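PmbA-related protein (Thermotoga maritima, PDB 1VL4) probably acts as a metallopeptidase of the PmbA/TldD family (peptidase U62) and may modulate DNA gyrase. Local coordinates at residues Arg417-Val422 and Val437-Leu442. Numbering follows the deposited sequence.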
loop_
_atom_site.group_PDB
_atom_site.type_symbol
_atom_site.label_atom_id
_atom_site.label_comp_id
_atom_site.label_asym_id
_atom_site.label_seq_id
_atom_site.Cartn_x
_atom_site.Cartn_y
_atom_site.Cartn_z
ATOM N N ARG A 417 13.231 9.769 -27.211
ATOM C CA ARG A 417 14.001 10.093 -28.416
ATOM C C ARG A 417 13.240 9.793 -29.689
ATOM O O ARG A 417 13.425 10.477 -30.676
ATOM C CB ARG A 417 15.339 9.321 -28.505
ATOM C CG ARG A 417 16.395 9.689 -27.488
ATOM C CD ARG A 417 17.019 11.029 -27.792
ATOM N NE ARG A 417 17.958 10.952 -28.911
ATOM C CZ ARG A 417 18.363 11.993 -29.635
ATOM N NH1 ARG A 417 19.227 11.795 -30.615
ATOM N NH2 ARG A 417 17.889 13.221 -29.410
ATOM N N LYS A 418 12.424 8.745 -29.669
ATOM C CA LYS A 418 11.714 8.255 -30.848
ATOM C C LYS A 418 10.291 8.773 -30.967
ATOM O O LYS A 418 9.551 8.364 -31.842
ATOM C CB LYS A 418 11.705 6.734 -30.821
ATOM C CG LYS A 418 13.125 6.166 -30.998
ATOM C CD LYS A 418 13.152 4.653 -31.169
ATOM C CE LYS A 418 12.759 3.892 -29.900
ATOM N NZ LYS A 418 12.921 2.409 -30.137
ATOM N N ILE A 419 9.881 9.674 -30.092
ATOM C CA ILE A 419 8.576 10.330 -30.335
ATOM C C ILE A 419 8.752 11.323 -31.511
ATOM O O ILE A 419 9.403 12.345 -31.381
ATOM C CB ILE A 419 7.991 10.990 -29.082
ATOM C CG1 ILE A 419 7.580 9.902 -28.063
ATOM C CG2 ILE A 419 6.747 11.841 -29.456
ATOM C CD1 ILE A 419 7.353 10.420 -26.608
ATOM N N VAL A 420 8.197 10.980 -32.660
ATOM C CA VAL A 420 8.359 11.819 -33.835
ATOM C C VAL A 420 7.166 12.760 -34.099
ATOM O O VAL A 420 7.317 13.755 -34.784
ATOM C CB VAL A 420 8.695 10.947 -35.113
ATOM C CG1 VAL A 420 9.976 10.169 -34.887
ATOM C CG2 VAL A 420 7.554 9.999 -35.497
ATOM N N LEU A 421 5.994 12.437 -33.562
ATOM C CA LEU A 421 4.806 13.280 -33.669
ATOM C C LEU A 421 3.936 13.169 -32.446
ATOM O O LEU A 421 3.738 12.070 -31.915
ATOM C CB LEU A 421 3.948 12.857 -34.852
ATOM C CG LEU A 421 4.285 13.278 -36.277
ATOM C CD1 LEU A 421 3.314 12.539 -37.215
ATOM C CD2 LEU A 421 4.219 14.809 -36.456
ATOM N N VAL A 422 3.381 14.317 -32.040
ATOM C CA VAL A 422 2.598 14.472 -30.815
ATOM C C VAL A 422 1.204 14.974 -31.191
ATOM O O VAL A 422 1.061 15.914 -31.952
ATOM C CB VAL A 422 3.298 15.445 -29.839
ATOM C CG1 VAL A 422 2.564 15.575 -28.522
ATOM C CG2 VAL A 422 4.772 14.984 -29.596
ATOM N N VAL A 437 0.922 9.959 -28.729
ATOM C CA VAL A 437 2.155 10.162 -29.496
ATOM C C VAL A 437 2.410 9.012 -30.446
ATOM O O VAL A 437 1.937 7.853 -30.235
ATOM C CB VAL A 437 3.410 10.295 -28.577
ATOM C CG1 VAL A 437 3.267 11.490 -27.659
ATOM C CG2 VAL A 437 3.671 8.977 -27.770
ATOM N N LEU A 438 3.135 9.341 -31.518
ATOM C CA LEU A 438 3.713 8.381 -32.429
ATOM C C LEU A 438 5.211 8.165 -32.138
ATOM O O LEU A 438 6.025 9.103 -32.191
ATOM C CB LEU A 438 3.519 8.823 -33.880
ATOM C CG LEU A 438 4.170 7.886 -34.886
ATOM C CD1 LEU A 438 3.636 6.438 -34.754
ATOM C CD2 LEU A 438 3.956 8.456 -36.281
ATOM N N VAL A 439 5.528 6.913 -31.802
ATOM C CA VAL A 439 6.882 6.475 -31.472
ATOM C C VAL A 439 7.398 5.704 -32.718
ATOM O O VAL A 439 6.749 4.746 -33.213
ATOM C CB VAL A 439 6.902 5.580 -30.176
ATOM C CG1 VAL A 439 8.327 5.186 -29.770
ATOM C CG2 VAL A 439 6.219 6.234 -29.025
ATOM N N GLU A 440 8.545 6.147 -33.232
ATOM C CA GLU A 440 9.125 5.594 -34.458
ATOM C C GLU A 440 9.114 4.068 -34.533
ATOM O O GLU A 440 8.734 3.448 -35.579
ATOM C CB GLU A 440 10.559 6.086 -34.602
ATOM C CG GLU A 440 11.273 5.639 -35.887
ATOM C CD GLU A 440 10.947 6.473 -37.122
ATOM O OE1 GLU A 440 9.853 7.088 -37.177
ATOM O OE2 GLU A 440 11.799 6.491 -38.044
ATOM N N VAL A 441 9.627 3.458 -33.478
ATOM C CA VAL A 441 9.612 2.019 -33.382
ATOM C C VAL A 441 9.763 1.605 -31.921
ATOM O O VAL A 441 10.471 2.249 -31.164
ATOM C CB VAL A 441 10.694 1.366 -34.328
ATOM C CG1 VAL A 441 12.111 1.705 -33.907
ATOM C CG2 VAL A 441 10.542 -0.119 -34.391
ATOM N N LEU A 442 9.099 0.523 -31.535
ATOM C CA LEU A 442 9.260 -0.033 -30.201
ATOM C C LEU A 442 9.287 -1.554 -30.283
ATOM O O LEU A 442 8.727 -2.134 -31.204
ATOM C CB LEU A 442 8.084 0.419 -29.352
ATOM C CG LEU A 442 8.282 0.757 -27.892
ATOM C CD1 LEU A 442 9.338 1.859 -27.666
ATOM C CD2 LEU A 442 6.885 1.154 -27.342
#
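The ammonium group of Lys418 donates a hydrogen bond to the backbone carbonyl of Val441, NZ to O 2.7 Å, arriving from above the carbonyl plane, 36° out of it. With CG anti to its own carbonyl carbon and a bend at chi3 (-69°), the lysine rests its CB against Val439 CG1 and Glu440 CB, and the chain then runs on to Val441, just past the corner the backbone turns at Glu440. Shortening this side chain to an alanine is likely to leave the Val441 carbonyl without this donor and to open a gap beside Val441 CG1. Lys418 O accepts a nearly straight bond from Glu440 N (2.8 Å, 168°). Farther along the antiparallel pair, Val420 N binds Leu438 O at 2.9 Å and Leu438 N binds Leu421 O at 2.8 Å. The register slips by one residue between Ile419 and Leu421, a beta bulge, and Leu421 N is buried with no partner. On the face of Ile419, Val437 and Val439, Ile419 CG2 lies 3.8 Å from Val437 CB, while its CG1 meets Val439 CG2; Leu438 points to the other face with Leu421, and its CD2 packs on Val420 CG2 at 4.0 Å. One residue after helix 412-417, strand 419-422 thus joins the mixed sheet of the C-terminal region along strand 437-444, which also pairs with strand 233-239 through Val437 and Val439; Leu421 and Leu438 face helix 355-362, and Val422 and Val437 reach Leu348 of strand 345-348.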